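Local coordinates for protein formate dehydrogenase (Staphylococcus aureus, PDB 6TTB) that probably oxidises formate to carbon dioxide, handing the hydride to NAD held in a Rossmann-type coenzyme domain, at residues 144-149 against 327-332; 202-207 against 225-230; 295-300 against 311-316. One frame throughout, in Å; residues are numbered along the deposited sequence.

Interaction 1. Residues 144-149 against 327-332. With NAD (nicotinamide-adenine-dinucleotide), chain C.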
loop_
_atom_site.group_PDB
_atom_site.type_symbol
_atom_site.label_atom_id
_atom_site.label_comp_id
_atom_site.label_asym_id
_atom_site.label_seq_id
_atom_site.Cartn_x
_atom_site.Cartn_y
_atom_site.Cartn_z
ATOM N N THR A 144 -6.494 -10.406 -13.637
ATOM C CA THR A 144 -7.478 -9.675 -12.888
ATOM C C THR A 144 -7.034 -9.576 -11.439
ATOM O O THR A 144 -7.005 -8.498 -10.908
ATOM C CB THR A 144 -8.852 -10.273 -13.174
ATOM O OG1 THR A 144 -8.839 -11.702 -12.968
ATOM C CG2 THR A 144 -9.241 -10.011 -14.617
ATOM N N VAL A 145 -6.635 -10.715 -10.808
ATOM C CA VAL A 145 -6.411 -10.701 -9.360
ATOM C C VAL A 145 -5.239 -9.805 -9.035
ATOM O O VAL A 145 -5.264 -9.048 -8.028
ATOM C CB VAL A 145 -6.114 -12.059 -8.796
ATOM C CG1 VAL A 145 -5.674 -11.908 -7.361
ATOM C CG2 VAL A 145 -7.295 -12.986 -8.913
ATOM N N SER A 146 -4.188 -9.967 -9.850
ATOM C CA SER A 146 -2.997 -9.174 -9.686
ATOM C C SER A 146 -3.373 -7.725 -9.549
ATOM O O SER A 146 -2.841 -7.029 -8.666
ATOM C CB SER A 146 -2.070 -9.352 -10.830
ATOM O OG SER A 146 -0.777 -8.874 -10.508
ATOM N N VAL A 147 -4.231 -7.255 -10.469
ATOM C CA VAL A 147 -4.550 -5.832 -10.542
ATOM C C VAL A 147 -5.370 -5.444 -9.313
ATOM O O VAL A 147 -5.114 -4.403 -8.693
ATOM C CB VAL A 147 -5.214 -5.467 -11.893
ATOM C CG1 VAL A 147 -5.667 -4.046 -11.972
ATOM C CG2 VAL A 147 -4.280 -5.766 -13.052
ATOM N N ALA A 148 -6.191 -6.343 -8.811
ATOM C CA ALA A 148 -6.946 -5.983 -7.624
ATOM C C ALA A 148 -5.997 -5.745 -6.488
ATOM O O ALA A 148 -6.107 -4.711 -5.786
ATOM C CB ALA A 148 -7.903 -7.044 -7.259
ATOM N N GLU A 149 -5.057 -6.708 -6.303
ATOM C CA GLU A 149 -4.061 -6.585 -5.242
ATOM C C GLU A 149 -3.370 -5.225 -5.396
ATOM O O GLU A 149 -3.205 -4.456 -4.443
ATOM C CB GLU A 149 -3.011 -7.678 -5.337
ATOM C CG GLU A 149 -3.510 -9.082 -5.171
ATOM C CD GLU A 149 -2.420 -10.178 -5.212
ATOM O OE1 GLU A 149 -1.257 -9.834 -5.401
ATOM O OE2 GLU A 149 -2.747 -11.398 -4.989
ATOM N N GLY A 327 -0.380 -5.896 -13.917
ATOM C CA GLY A 327 -0.899 -7.086 -14.596
ATOM C C GLY A 327 0.208 -7.931 -15.233
ATOM O O GLY A 327 -0.058 -8.768 -16.095
ATOM N N MET A 328 1.449 -7.700 -14.801
ATOM C CA MET A 328 2.611 -8.380 -15.354
ATOM C C MET A 328 3.410 -8.992 -14.205
ATOM O O MET A 328 4.587 -9.305 -14.393
ATOM C CB MET A 328 3.535 -7.390 -16.112
ATOM C CG MET A 328 4.524 -8.068 -16.984
ATOM S SD MET A 328 5.866 -6.993 -17.599
ATOM C CE MET A 328 6.555 -6.389 -16.041
ATOM N N THR A 329 2.781 -9.146 -13.007
ATOM C CA THR A 329 3.380 -9.965 -11.950
ATOM C C THR A 329 3.867 -11.281 -12.547
ATOM O O THR A 329 3.369 -11.697 -13.570
ATOM C CB THR A 329 2.416 -10.322 -10.814
ATOM O OG1 THR A 329 1.166 -10.865 -11.253
ATOM C CG2 THR A 329 2.239 -9.205 -9.825
ATOM N N LEU A 330 4.873 -11.905 -11.914
ATOM C CA LEU A 330 5.462 -13.131 -12.454
ATOM C C LEU A 330 4.375 -14.156 -12.759
ATOM O O LEU A 330 4.393 -14.742 -13.804
ATOM C CB LEU A 330 6.439 -13.689 -11.445
ATOM C CG LEU A 330 7.886 -13.753 -11.901
ATOM C CD1 LEU A 330 8.202 -12.633 -12.851
ATOM C CD2 LEU A 330 8.815 -13.731 -10.689
ATOM N N GLU A 331 3.417 -14.346 -11.853
ATOM C CA GLU A 331 2.423 -15.382 -12.040
ATOM C C GLU A 331 1.519 -14.987 -13.183
ATOM O O GLU A 331 1.073 -15.814 -13.945
ATOM C CB GLU A 331 1.531 -15.468 -10.805
ATOM C CG GLU A 331 2.183 -16.146 -9.636
ATOM C CD GLU A 331 3.121 -15.304 -8.780
ATOM O OE1 GLU A 331 3.110 -13.993 -8.877
ATOM O OE2 GLU A 331 3.860 -15.936 -7.979
ATOM N N ALA A 332 1.131 -13.728 -13.178
ATOM C CA ALA A 332 0.437 -13.160 -14.315
ATOM C C ALA A 332 1.148 -13.570 -15.620
ATOM O O ALA A 332 0.502 -13.908 -16.584
ATOM C CB ALA A 332 0.351 -11.662 -14.154
HETATM P PA NAD C . -14.680 -5.799 -16.684
HETATM O O1A NAD C . -15.298 -5.752 -18.040
HETATM O O2A NAD C . -14.881 -6.982 -15.756
HETATM O O5B NAD C . -14.955 -4.420 -15.898
HETATM C C5B NAD C . -15.452 -3.248 -16.577
HETATM C C4B NAD C . -16.829 -2.948 -16.040
HETATM O O4B NAD C . -16.987 -1.516 -16.042
HETATM C C3B NAD C . -18.005 -3.540 -16.854
HETATM O O3B NAD C . -18.698 -4.630 -16.246
HETATM C C2B NAD C . -18.948 -2.360 -17.121
HETATM O O2B NAD C . -20.274 -2.599 -16.697
HETATM C C1B NAD C . -18.294 -1.165 -16.413
HETATM N N9A NAD C . -18.282 0.050 -17.235
HETATM C C8A NAD C . -18.546 0.133 -18.596
HETATM N N7A NAD C . -18.628 1.366 -19.038
HETATM C C5A NAD C . -18.511 2.157 -17.895
HETATM C C6A NAD C . -18.576 3.564 -17.674
HETATM N N6A NAD C . -18.857 4.458 -18.605
HETATM N N1A NAD C . -18.497 3.995 -16.390
HETATM C C2A NAD C . -18.263 3.092 -15.424
HETATM N N3A NAD C . -18.141 1.765 -15.516
HETATM C C4A NAD C . -18.283 1.349 -16.779
HETATM O O3 NAD C . -13.144 -5.630 -16.877
HETATM P PN NAD C . -12.110 -5.903 -15.740
HETATM O O1N NAD C . -11.555 -7.278 -16.003
HETATM O O2N NAD C . -12.741 -5.615 -14.409
HETATM O O5D NAD C . -11.006 -4.769 -16.086
HETATM C C5D NAD C . -11.081 -3.473 -15.416
HETATM C C4D NAD C . -10.171 -2.550 -16.148
HETATM O O4D NAD C . -8.831 -2.750 -15.637
HETATM C C3D NAD C . -10.138 -2.829 -17.670
HETATM O O3D NAD C . -10.726 -1.786 -18.431
HETATM C C2D NAD C . -8.660 -3.080 -17.986
HETATM O O2D NAD C . -8.121 -2.330 -19.066
HETATM C C1D NAD C . -7.914 -2.742 -16.709
HETATM N N1N NAD C . -6.874 -3.757 -16.477
HETATM C C2N NAD C . -5.516 -3.345 -16.306
HETATM C C3N NAD C . -4.500 -4.300 -16.079
HETATM C C7N NAD C . -3.115 -3.859 -15.603
HETATM O O7N NAD C . -2.149 -4.579 -15.850
HETATM N N7N NAD C . -2.994 -2.711 -14.906
HETATM C C4N NAD C . -4.835 -5.692 -16.267
HETATM C C5N NAD C . -6.178 -6.077 -16.470
HETATM C C6N NAD C . -7.176 -5.091 -16.601
#

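Interaction 2. Residues 202-207 against 225-230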
loop_
_atom_site.group_PDB
_atom_site.type_symbol
_atom_site.label_atom_id
_atom_site.label_comp_id
_atom_site.label_asym_id
_atom_site.label_seq_id
_atom_site.Cartn_x
_atom_site.Cartn_y
_atom_site.Cartn_z
ATOM N N LEU A 202 -13.331 -8.107 -7.394
ATOM C CA LEU A 202 -12.216 -8.720 -6.713
ATOM C C LEU A 202 -11.715 -7.735 -5.659
ATOM O O LEU A 202 -11.268 -8.116 -4.567
ATOM C CB LEU A 202 -11.116 -9.059 -7.720
ATOM C CG LEU A 202 -11.382 -10.291 -8.584
ATOM C CD1 LEU A 202 -10.466 -10.306 -9.849
ATOM C CD2 LEU A 202 -11.179 -11.516 -7.784
ATOM N N VAL A 203 -11.884 -6.454 -5.945
ATOM C CA VAL A 203 -11.325 -5.452 -5.083
ATOM C C VAL A 203 -12.252 -5.320 -3.910
ATOM O O VAL A 203 -11.807 -5.098 -2.794
ATOM C CB VAL A 203 -11.198 -4.147 -5.835
ATOM C CG1 VAL A 203 -11.179 -2.981 -4.906
ATOM C CG2 VAL A 203 -9.986 -4.171 -6.734
ATOM N N ALA A 204 -13.555 -5.500 -4.158
ATOM C CA ALA A 204 -14.504 -5.365 -3.052
ATOM C C ALA A 204 -14.243 -6.461 -2.038
ATOM O O ALA A 204 -14.170 -6.188 -0.850
ATOM C CB ALA A 204 -15.930 -5.330 -3.515
ATOM N N GLU A 205 -14.016 -7.668 -2.540
ATOM C CA GLU A 205 -13.878 -8.823 -1.683
ATOM C C GLU A 205 -12.718 -8.573 -0.746
ATOM O O GLU A 205 -12.828 -8.785 0.464
ATOM C CB GLU A 205 -13.600 -10.077 -2.511
ATOM C CG GLU A 205 -14.828 -10.955 -2.663
ATOM C CD GLU A 205 -14.841 -11.684 -3.995
ATOM O OE1 GLU A 205 -13.767 -12.273 -4.352
ATOM O OE2 GLU A 205 -15.906 -11.648 -4.705
ATOM N N ARG A 206 -11.611 -8.099 -1.318
ATOM C CA ARG A 206 -10.424 -7.895 -0.518
ATOM C C ARG A 206 -10.594 -6.644 0.324
ATOM O O ARG A 206 -10.025 -6.579 1.374
ATOM C CB ARG A 206 -9.154 -7.808 -1.348
ATOM C CG ARG A 206 -8.960 -8.995 -2.267
ATOM C CD ARG A 206 -7.844 -8.628 -3.233
ATOM N NE ARG A 206 -7.405 -9.870 -3.853
ATOM C CZ ARG A 206 -8.252 -10.835 -4.245
ATOM N NH1 ARG A 206 -9.550 -10.605 -4.175
ATOM N NH2 ARG A 206 -7.799 -11.994 -4.699
ATOM N N LEU A 207 -11.418 -5.681 -0.083
ATOM C CA LEU A 207 -11.501 -4.551 0.802
ATOM C C LEU A 207 -12.480 -4.862 1.936
ATOM O O LEU A 207 -12.434 -4.204 2.965
ATOM C CB LEU A 207 -11.901 -3.259 0.056
ATOM C CG LEU A 207 -10.806 -2.478 -0.688
ATOM C CD1 LEU A 207 -11.390 -1.166 -1.290
ATOM C CD2 LEU A 207 -9.691 -2.133 0.239
ATOM N N HIS A 225 -24.778 -5.093 -3.869
ATOM C CA HIS A 225 -24.037 -6.350 -3.811
ATOM C C HIS A 225 -23.890 -6.704 -2.341
ATOM O O HIS A 225 -24.026 -5.825 -1.501
ATOM C CB HIS A 225 -22.693 -6.155 -4.551
ATOM C CG HIS A 225 -21.749 -7.326 -4.577
ATOM N ND1 HIS A 225 -21.065 -7.774 -3.431
ATOM C CD2 HIS A 225 -21.268 -8.056 -5.612
ATOM C CE1 HIS A 225 -20.247 -8.771 -3.762
ATOM N NE2 HIS A 225 -20.363 -8.981 -5.094
ATOM N N LYS A 226 -23.709 -7.988 -2.025
ATOM C CA LYS A 226 -23.308 -8.392 -0.676
ATOM C C LYS A 226 -22.221 -7.458 -0.107
ATOM O O LYS A 226 -22.174 -7.257 1.068
ATOM C CB LYS A 226 -22.896 -9.873 -0.605
ATOM N N LEU A 227 -21.405 -6.807 -0.934
ATOM C CA LEU A 227 -20.181 -6.224 -0.394
ATOM C C LEU A 227 -20.201 -4.700 -0.555
ATOM O O LEU A 227 -19.602 -3.979 0.264
ATOM C CB LEU A 227 -18.988 -6.866 -1.121
ATOM C CG LEU A 227 -18.045 -7.670 -0.226
ATOM C CD1 LEU A 227 -18.809 -8.452 0.833
ATOM C CD2 LEU A 227 -17.063 -8.544 -1.005
ATOM N N SER A 228 -20.962 -4.233 -1.572
ATOM C CA SER A 228 -20.988 -2.831 -2.007
ATOM C C SER A 228 -22.421 -2.392 -2.268
ATOM O O SER A 228 -23.200 -3.118 -2.930
ATOM C CB SER A 228 -20.180 -2.641 -3.292
ATOM O OG SER A 228 -19.981 -1.254 -3.599
ATOM N N LYS A 229 -22.696 -1.129 -1.918
ATOM C CA LYS A 229 -23.930 -0.450 -2.282
ATOM C C LYS A 229 -23.758 0.179 -3.658
ATOM O O LYS A 229 -22.895 1.025 -3.833
ATOM C CB LYS A 229 -24.177 0.629 -1.219
ATOM C CG LYS A 229 -25.172 1.703 -1.585
ATOM C CD LYS A 229 -25.969 2.175 -0.384
ATOM C CE LYS A 229 -27.049 3.202 -0.726
ATOM N NZ LYS A 229 -26.496 4.582 -0.886
ATOM N N PHE A 230 -24.618 -0.187 -4.623
ATOM C CA PHE A 230 -24.749 0.606 -5.859
ATOM C C PHE A 230 -24.935 2.091 -5.547
ATOM O O PHE A 230 -25.631 2.461 -4.640
ATOM C CB PHE A 230 -25.988 0.225 -6.666
ATOM C CG PHE A 230 -26.081 1.044 -7.916
ATOM C CD1 PHE A 230 -25.155 0.857 -8.941
ATOM C CD2 PHE A 230 -26.966 2.128 -8.000
ATOM C CE1 PHE A 230 -25.144 1.704 -10.044
ATOM C CE2 PHE A 230 -26.963 2.971 -9.109
ATOM C CZ PHE A 230 -26.051 2.750 -10.131
#

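Interaction 3. Residues 295-300 against 311-316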
loop_
_atom_site.group_PDB
_atom_site.type_symbol
_atom_site.label_atom_id
_atom_site.label_comp_id
_atom_site.label_asym_id
_atom_site.label_seq_id
_atom_site.Cartn_x
_atom_site.Cartn_y
_atom_site.Cartn_z
ATOM N N GLN A 295 -5.710 14.476 -1.983
ATOM C CA GLN A 295 -4.653 14.174 -1.030
ATOM C C GLN A 295 -3.567 13.323 -1.677
ATOM O O GLN A 295 -2.398 13.498 -1.357
ATOM C CB GLN A 295 -5.194 13.595 0.306
ATOM C CG GLN A 295 -4.297 13.878 1.516
ATOM C CD GLN A 295 -3.460 15.152 1.355
ATOM O OE1 GLN A 295 -3.945 16.211 0.879
ATOM N NE2 GLN A 295 -2.188 15.071 1.758
ATOM N N GLY A 296 -3.946 12.416 -2.604
ATOM C CA GLY A 296 -2.963 11.539 -3.261
ATOM C C GLY A 296 -3.521 10.856 -4.494
ATOM O O GLY A 296 -4.750 10.707 -4.584
ATOM N N TYR A 297 -2.603 10.416 -5.428
ATOM C CA TYR A 297 -2.957 9.531 -6.570
ATOM C C TYR A 297 -1.950 8.384 -6.650
ATOM O O TYR A 297 -0.718 8.588 -6.529
ATOM C CB TYR A 297 -3.025 10.283 -7.921
ATOM C CG TYR A 297 -3.259 9.444 -9.190
ATOM C CD1 TYR A 297 -2.206 8.840 -9.850
ATOM C CD2 TYR A 297 -4.517 9.309 -9.778
ATOM C CE1 TYR A 297 -2.363 8.168 -11.048
ATOM C CE2 TYR A 297 -4.709 8.562 -10.950
ATOM C CZ TYR A 297 -3.618 8.009 -11.609
ATOM O OH TYR A 297 -3.754 7.218 -12.750
ATOM N N ALA A 298 -2.486 7.174 -6.827
ATOM C CA ALA A 298 -1.672 6.040 -7.242
ATOM C C ALA A 298 -2.335 5.299 -8.379
ATOM O O ALA A 298 -3.462 5.637 -8.789
ATOM C CB ALA A 298 -1.367 5.101 -6.109
ATOM N N GLY A 299 -1.605 4.264 -8.850
ATOM C CA GLY A 299 -1.918 3.473 -10.022
ATOM C C GLY A 299 -0.666 3.158 -10.790
ATOM O O GLY A 299 0.366 3.687 -10.462
ATOM N N ASP A 300 -0.797 2.393 -11.884
ATOM C CA ASP A 300 0.356 1.894 -12.634
ATOM C C ASP A 300 0.141 2.036 -14.160
ATOM O O ASP A 300 0.852 1.349 -14.951
ATOM C CB ASP A 300 0.712 0.449 -12.248
ATOM C CG ASP A 300 -0.212 -0.620 -12.861
ATOM O OD1 ASP A 300 -1.416 -0.304 -13.160
ATOM O OD2 ASP A 300 0.263 -1.767 -13.066
ATOM N N HIS A 311 7.367 12.193 -17.920
ATOM C CA HIS A 311 5.940 12.296 -17.698
ATOM C C HIS A 311 5.722 12.978 -16.347
ATOM O O HIS A 311 6.279 12.545 -15.327
ATOM C CB HIS A 311 5.310 10.926 -17.765
ATOM C CG HIS A 311 3.838 10.915 -17.915
ATOM N ND1 HIS A 311 3.000 11.436 -16.925
ATOM C CD2 HIS A 311 3.026 10.405 -18.933
ATOM C CE1 HIS A 311 1.715 11.239 -17.290
ATOM N NE2 HIS A 311 1.711 10.598 -18.578
ATOM N N PRO A 312 4.869 14.029 -16.263
ATOM C CA PRO A 312 4.696 14.758 -15.010
ATOM C C PRO A 312 4.095 13.903 -13.879
ATOM O O PRO A 312 4.215 14.241 -12.718
ATOM C CB PRO A 312 3.790 15.913 -15.384
ATOM C CG PRO A 312 2.991 15.425 -16.585
ATOM C CD PRO A 312 3.865 14.397 -17.275
ATOM N N TRP A 313 3.479 12.770 -14.218
ATOM C CA TRP A 313 2.942 11.876 -13.194
ATOM C C TRP A 313 4.070 11.236 -12.387
ATOM O O TRP A 313 3.833 10.688 -11.335
ATOM C CB TRP A 313 2.029 10.807 -13.807
ATOM C CG TRP A 313 0.649 11.298 -14.125
ATOM C CD1 TRP A 313 0.191 12.575 -13.999
ATOM C CD2 TRP A 313 -0.449 10.513 -14.644
ATOM N NE1 TRP A 313 -1.113 12.652 -14.432
ATOM C CE2 TRP A 313 -1.535 11.402 -14.829
ATOM C CE3 TRP A 313 -0.652 9.144 -14.883
ATOM C CZ2 TRP A 313 -2.776 10.974 -15.318
ATOM C CZ3 TRP A 313 -1.841 8.734 -15.445
ATOM C CH2 TRP A 313 -2.900 9.638 -15.624
ATOM N N ARG A 314 5.301 11.285 -12.901
ATOM C CA ARG A 314 6.394 10.594 -12.230
ATOM C C ARG A 314 6.861 11.410 -11.019
ATOM O O ARG A 314 7.208 10.857 -10.011
ATOM C CB ARG A 314 7.555 10.418 -13.205
ATOM C CG ARG A 314 7.207 9.624 -14.456
ATOM C CD ARG A 314 8.515 9.458 -15.219
ATOM N NE ARG A 314 8.554 8.488 -16.322
ATOM C CZ ARG A 314 8.940 7.206 -16.215
ATOM N NH1 ARG A 314 9.304 6.672 -15.052
ATOM N NH2 ARG A 314 9.008 6.481 -17.297
ATOM N N THR A 315 6.781 12.728 -11.131
ATOM C CA THR A 315 7.475 13.715 -10.311
ATOM C C THR A 315 6.433 14.426 -9.452
ATOM O O THR A 315 6.748 15.418 -8.818
ATOM C CB THR A 315 8.035 14.825 -11.244
ATOM O OG1 THR A 315 9.071 14.229 -11.989
ATOM C CG2 THR A 315 8.533 16.098 -10.575
ATOM N N MET A 316 5.157 14.113 -9.641
ATOM C CA MET A 316 4.177 15.054 -9.115
ATOM C C MET A 316 3.993 14.746 -7.636
ATOM O O MET A 316 4.226 13.609 -7.211
ATOM C CB MET A 316 2.838 15.044 -9.896
ATOM C CG MET A 316 1.922 13.858 -9.541
ATOM S SD MET A 316 0.815 13.297 -10.814
ATOM C CE MET A 316 0.241 11.733 -10.147
#

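Interaction 1. Residues 144-149 against 327-332
At the hinge between the two domains, beside the nicotinamide, Ser146 on the first turn of helix 144-160 meets Thr329 at the start of helix 330-348, and Val147 packs against Gly327. The one hydrogen bond between the segments runs from Thr329 OG1 to Ser146 OG, 2.9 Å. Ser146 reaches the threonine because its OG is turned away from its own N (chi1 -164°); the same OG is also bonded to Ser326 O and to Arg160 NH2 of the second subunit, so three partners gather round this buried hydroxyl. Thr329 OG1, tucked between its backbone N and carbonyl carbon (chi1 50°), has a second task as N-cap: it accepts a weak bond from Ala332 N at 3.5 Å. Val147 works on the coenzyme side. Its CG2 methyl lies 3.9 Å from Gly327 CA and also rests against the nicotinamide ring, 3.3 Å from NAD C4N, the carbon that takes the hydride in NAD-dependent enzymes. Gly327 N approaches the carboxamide from the other segment, 2.9 Å from NAD O7N. A polar link between helix starts thus adjoins the valine methyl that packs on the nicotinamide. Such a pairing fits the D-2-hydroxyacid dehydrogenase fold, in which two helices connect the coenzyme and catalytic domains across the cleft.

Interaction 2. Residues 202-207 against 225-230
Leu227 lies against Ala204 and Glu205 in an apolar, partly buried contact at the margin of the Rossmann-type domain, where helix 198-207 meets the connection leading into the edge strand 229-230. This helix follows a glycine-rich turn consistent with the GxGxxG motif, and its first residues, Arg198 and Ile199, give backbone N-H groups to NAD. Within the helix, Leu202 O accepts from both Arg206 N and Arg206 NH1 (3.0 Å for the latter), which arrive from opposite faces of the carbonyl plane. Around the contact, Ala204 also packs on Leu214 of strand 213-217 and on Phe196, whose ring makes an edge-to-face pair with His225. On the other segment His225 N donates to Ser228 O, 2.7 Å, closing the connection on itself before the strand. Leu227 does most of the touching. Its CB faces the methyl of Ala204, CB to CB 4.2 Å, while the CD2 branch reaches further along the helix and lies over the backbone, 3.7 Å from Ala204 C. Glu205 is bent at chi2 (148°), and its carboxylate turns away from the leucine, toward the His225 ring, without touching it. The aliphatic part of Glu205 is what meets the leucine: the two side chains cross at about a right angle, with Leu227 CD2 3.7 Å from Glu205 CG.

Interaction 3. Residues 295-300 against 311-316
Tyr297, in a strand of the parallel Rossmann sheet, and Trp313, in the irregular connection that leads on to strand 319-321, mark the closest backbone approach of the two segments, yet their CA atoms stay 9.2 Å apart. Residues 312-314 have helical backbone angles without regular helical bonding, and the contact is made by side chains alone. Tyr297, its ring set anti to the backbone N (chi1 175°), brings CE1 and CZ over one face of the indole near its rim, OH reaching just beyond it, 3.6 Å from Trp313 CZ3. The tyrosine ring and the indole six-membered ring are inclined at 48° with centroids 5.2 Å apart, an oblique pairing. Met316, extended beyond CG, touches the ring nearer its base, its CE 3.8 Å from Tyr297 CD1. Leu285 of helix 282-291 packs on all three side chains and closes the cluster. On the opposite face of the indole lies His311, whose CE1 stands 3.3 Å above the plane. Its ND1 accepts from Trp313 N in the imidazole plane, 3.1 Å with an N-H...N angle of 161°; with NE2 bonded to Tyr303 O, this is consistent with a histidine protonated on NE2. Aromatic and thioether carbons thus bury one another, while the polar atoms are served outside the pair: Trp313 NE1 bonds Arg282 O, and Tyr297 OH makes a weak bond with Asn273 ND2.

How the interactions relate
Interaction 1 closes the longest loop of the three, and interactions 2 and 3 are nested inside it in series. Interactions 2 and 3 both reach the seven-stranded parallel Rossmann sheet: interaction 2 lies near its edge strand 229-230, interaction 3 near strands 294-299 and 319-321 toward the other edge. Their centres are about 26 Å apart, and they do not touch. Interaction 1 lies, centre to centre, about 19 Å from interaction 2 and about 20 Å from interaction 3. It meets the former where Ala148 and Thr144 of helix 144-160 pack on helix 198-207, and the latter where Gly327 nears Asp300. Interaction 1 therefore joins, beside the nicotinamide, the parts of the coenzyme domain in which the other two lie.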